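Local coordinates for Lmo2241 protein (Listeria monocytogenes, PDB 4HAM) that probably binds DNA and regulates transcription as a winged helix-turn-helix protein of the GntR family, at residues Q21-Q26 against G30-G35. Sequence-based numbering, arbitrary orientation.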
loop_
_atom_site.group_PDB
_atom_site.type_symbol
_atom_site.label_atom_id
_atom_site.label_comp_id
_atom_site.label_asym_id
_atom_site.label_seq_id
_atom_site.Cartn_x
_atom_site.Cartn_y
_atom_site.Cartn_z
ATOM N N GLN A 21 -8.713 -2.015 -10.057
ATOM C CA GLN A 21 -7.406 -1.446 -10.399
ATOM C C GLN A 21 -7.087 -1.556 -11.886
ATOM O O GLN A 21 -6.428 -0.685 -12.440
ATOM C CB GLN A 21 -6.280 -2.053 -9.546
ATOM C CG GLN A 21 -6.386 -1.732 -8.038
ATOM C CD GLN A 21 -6.147 -0.255 -7.737
ATOM O OE1 GLN A 21 -7.086 0.543 -7.684
ATOM N NE2 GLN A 21 -4.886 0.113 -7.562
ATOM N N LYS A 22 -7.564 -2.614 -12.541
ATOM C CA LYS A 22 -7.354 -2.753 -13.977
ATOM C C LYS A 22 -8.159 -1.720 -14.775
ATOM O O LYS A 22 -7.652 -1.139 -15.736
ATOM C CB LYS A 22 -7.699 -4.169 -14.436
ATOM C CG LYS A 22 -6.646 -5.186 -14.044
ATOM C CD LYS A 22 -5.419 -5.102 -14.968
ATOM C CE LYS A 22 -4.414 -6.185 -14.616
ATOM N NZ LYS A 22 -3.256 -6.237 -15.557
ATOM N N ILE A 23 -9.399 -1.486 -14.360
ATOM C CA ILE A 23 -10.221 -0.461 -14.990
ATOM C C ILE A 23 -9.582 0.916 -14.828
ATOM O O ILE A 23 -9.488 1.681 -15.792
ATOM C CB ILE A 23 -11.653 -0.457 -14.445
ATOM C CG1 ILE A 23 -12.367 -1.751 -14.822
ATOM C CG2 ILE A 23 -12.428 0.758 -14.986
ATOM C CD1 ILE A 23 -12.388 -1.995 -16.291
ATOM N N LYS A 24 -9.136 1.218 -13.611
ATOM C CA LYS A 24 -8.441 2.474 -13.334
ATOM C C LYS A 24 -7.202 2.651 -14.227
ATOM O O LYS A 24 -6.981 3.719 -14.807
ATOM C CB LYS A 24 -8.032 2.518 -11.855
ATOM C CG LYS A 24 -7.485 3.856 -11.399
ATOM C CD LYS A 24 -7.009 3.837 -9.941
ATOM C CE LYS A 24 -8.159 3.654 -8.953
ATOM N NZ LYS A 24 -7.719 3.779 -7.525
ATOM N N GLU A 25 -6.397 1.597 -14.327
ATOM C CA GLU A 25 -5.178 1.611 -15.146
ATOM C C GLU A 25 -5.500 1.817 -16.625
ATOM O O GLU A 25 -4.786 2.519 -17.338
ATOM C CB GLU A 25 -4.390 0.298 -14.963
ATOM C CG GLU A 25 -2.963 0.362 -15.520
ATOM C CD GLU A 25 -2.258 -0.988 -15.486
ATOM O OE1 GLU A 25 -2.815 -1.947 -14.903
ATOM O OE2 GLU A 25 -1.143 -1.081 -16.030
ATOM N N GLN A 26 -6.574 1.199 -17.091
ATOM C CA GLN A 26 -6.984 1.387 -18.486
ATOM C C GLN A 26 -7.435 2.815 -18.767
ATOM O O GLN A 26 -7.231 3.329 -19.868
ATOM C CB GLN A 26 -8.076 0.402 -18.868
ATOM C CG GLN A 26 -7.556 -1.002 -19.053
ATOM C CD GLN A 26 -8.633 -1.956 -19.458
ATOM O OE1 GLN A 26 -9.756 -1.548 -19.768
ATOM N NE2 GLN A 26 -8.311 -3.239 -19.452
ATOM N N GLY A 30 -5.534 5.586 -21.317
ATOM C CA GLY A 30 -6.314 6.132 -22.420
ATOM C C GLY A 30 -7.011 5.053 -23.237
ATOM O O GLY A 30 -7.650 5.340 -24.250
ATOM N N VAL A 31 -6.908 3.805 -22.788
ATOM C CA VAL A 31 -7.608 2.714 -23.446
ATOM C C VAL A 31 -9.093 2.896 -23.204
ATOM O O VAL A 31 -9.911 2.617 -24.085
ATOM C CB VAL A 31 -7.146 1.334 -22.930
ATOM C CG1 VAL A 31 -8.136 0.247 -23.321
ATOM C CG2 VAL A 31 -5.747 1.026 -23.458
ATOM N N LEU A 32 -9.428 3.361 -22.001
ATOM C CA LEU A 32 -10.784 3.815 -21.683
ATOM C C LEU A 32 -10.785 5.345 -21.589
ATOM O O LEU A 32 -9.919 5.941 -20.944
ATOM C CB LEU A 32 -11.270 3.187 -20.376
ATOM C CG LEU A 32 -11.590 1.691 -20.428
ATOM C CD1 LEU A 32 -11.793 1.107 -19.014
ATOM C CD2 LEU A 32 -12.831 1.478 -21.283
ATOM N N GLN A 33 -11.747 5.979 -22.250
ATOM C CA GLN A 33 -11.808 7.437 -22.306
ATOM C C GLN A 33 -13.047 7.927 -21.571
ATOM O O GLN A 33 -14.015 7.195 -21.457
ATOM C CB GLN A 33 -11.903 7.892 -23.761
ATOM C CG GLN A 33 -10.698 7.535 -24.617
ATOM C CD GLN A 33 -10.868 7.979 -26.056
ATOM O OE1 GLN A 33 -11.758 7.498 -26.769
ATOM N NE2 GLN A 33 -10.026 8.913 -26.489
ATOM N N GLU A 34 -13.006 9.172 -21.101
ATOM C CA GLU A 34 -14.159 9.809 -20.473
ATOM C C GLU A 34 -15.391 9.613 -21.352
ATOM O O GLU A 34 -15.317 9.771 -22.573
ATOM C CB GLU A 34 -13.886 11.306 -20.255
ATOM C CG GLU A 34 -15.047 12.083 -19.637
ATOM C CD GLU A 34 -14.717 13.550 -19.371
ATOM O OE1 GLU A 34 -15.661 14.371 -19.290
ATOM O OE2 GLU A 34 -13.519 13.881 -19.234
ATOM N N GLY A 35 -16.507 9.217 -20.745
ATOM C CA GLY A 35 -17.752 9.093 -21.488
ATOM C C GLY A 35 -17.921 7.747 -22.171
ATOM O O GLY A 35 -18.999 7.436 -22.667
#
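Leu-32 and Gln-26 illustrate how a helix can be closed by its own trailing loop, which turns back so that a leucine leans on the last turns. CD1 is the working branch of Leu-32. CD1 of Leu-32 lies 3.8 Å from CB of Gln-26 and 4.1 Å from the methyl CG2 of Ile-23; the leucine side chain runs at a slant to both. With CG1 of Ile-23 anti to the carbonyl carbon (chi1 -66°), CG2 is left anti to the backbone N. Gln-26, extended beyond CG, runs past the leucine and brings OE1 to 3.4 Å from CD1 of Leu-32; the polar end is held elsewhere, NE2 donating to the backbone O of Ala-3.

The backbone helps to hold the leucine there. Leu-32 N donates to Gln-26 O over 3.1 Å, nearly straight at 175°, although the donor stands well above the carbonyl plane. Val-31 N adds a weak, bent bond to Gln-26 O, and CB of Val-31 rests 3.7 Å from that atom. At Gly-30 phi turns positive, and the chain leaves the helix through a Schellman motif.

Together these contacts tie the end of helix 15-29 to the loop leading into strand 37-38, an outer strand, within this chain, of the small antiparallel sheet; helix and sheet belong to the winged helix-turn-helix part. Farther up the helix, Gln-21 and Lys-24 reach Asp-104 of the second subunit, while Gly-35 pairs through its backbone with Ile-78 of strand 75-78.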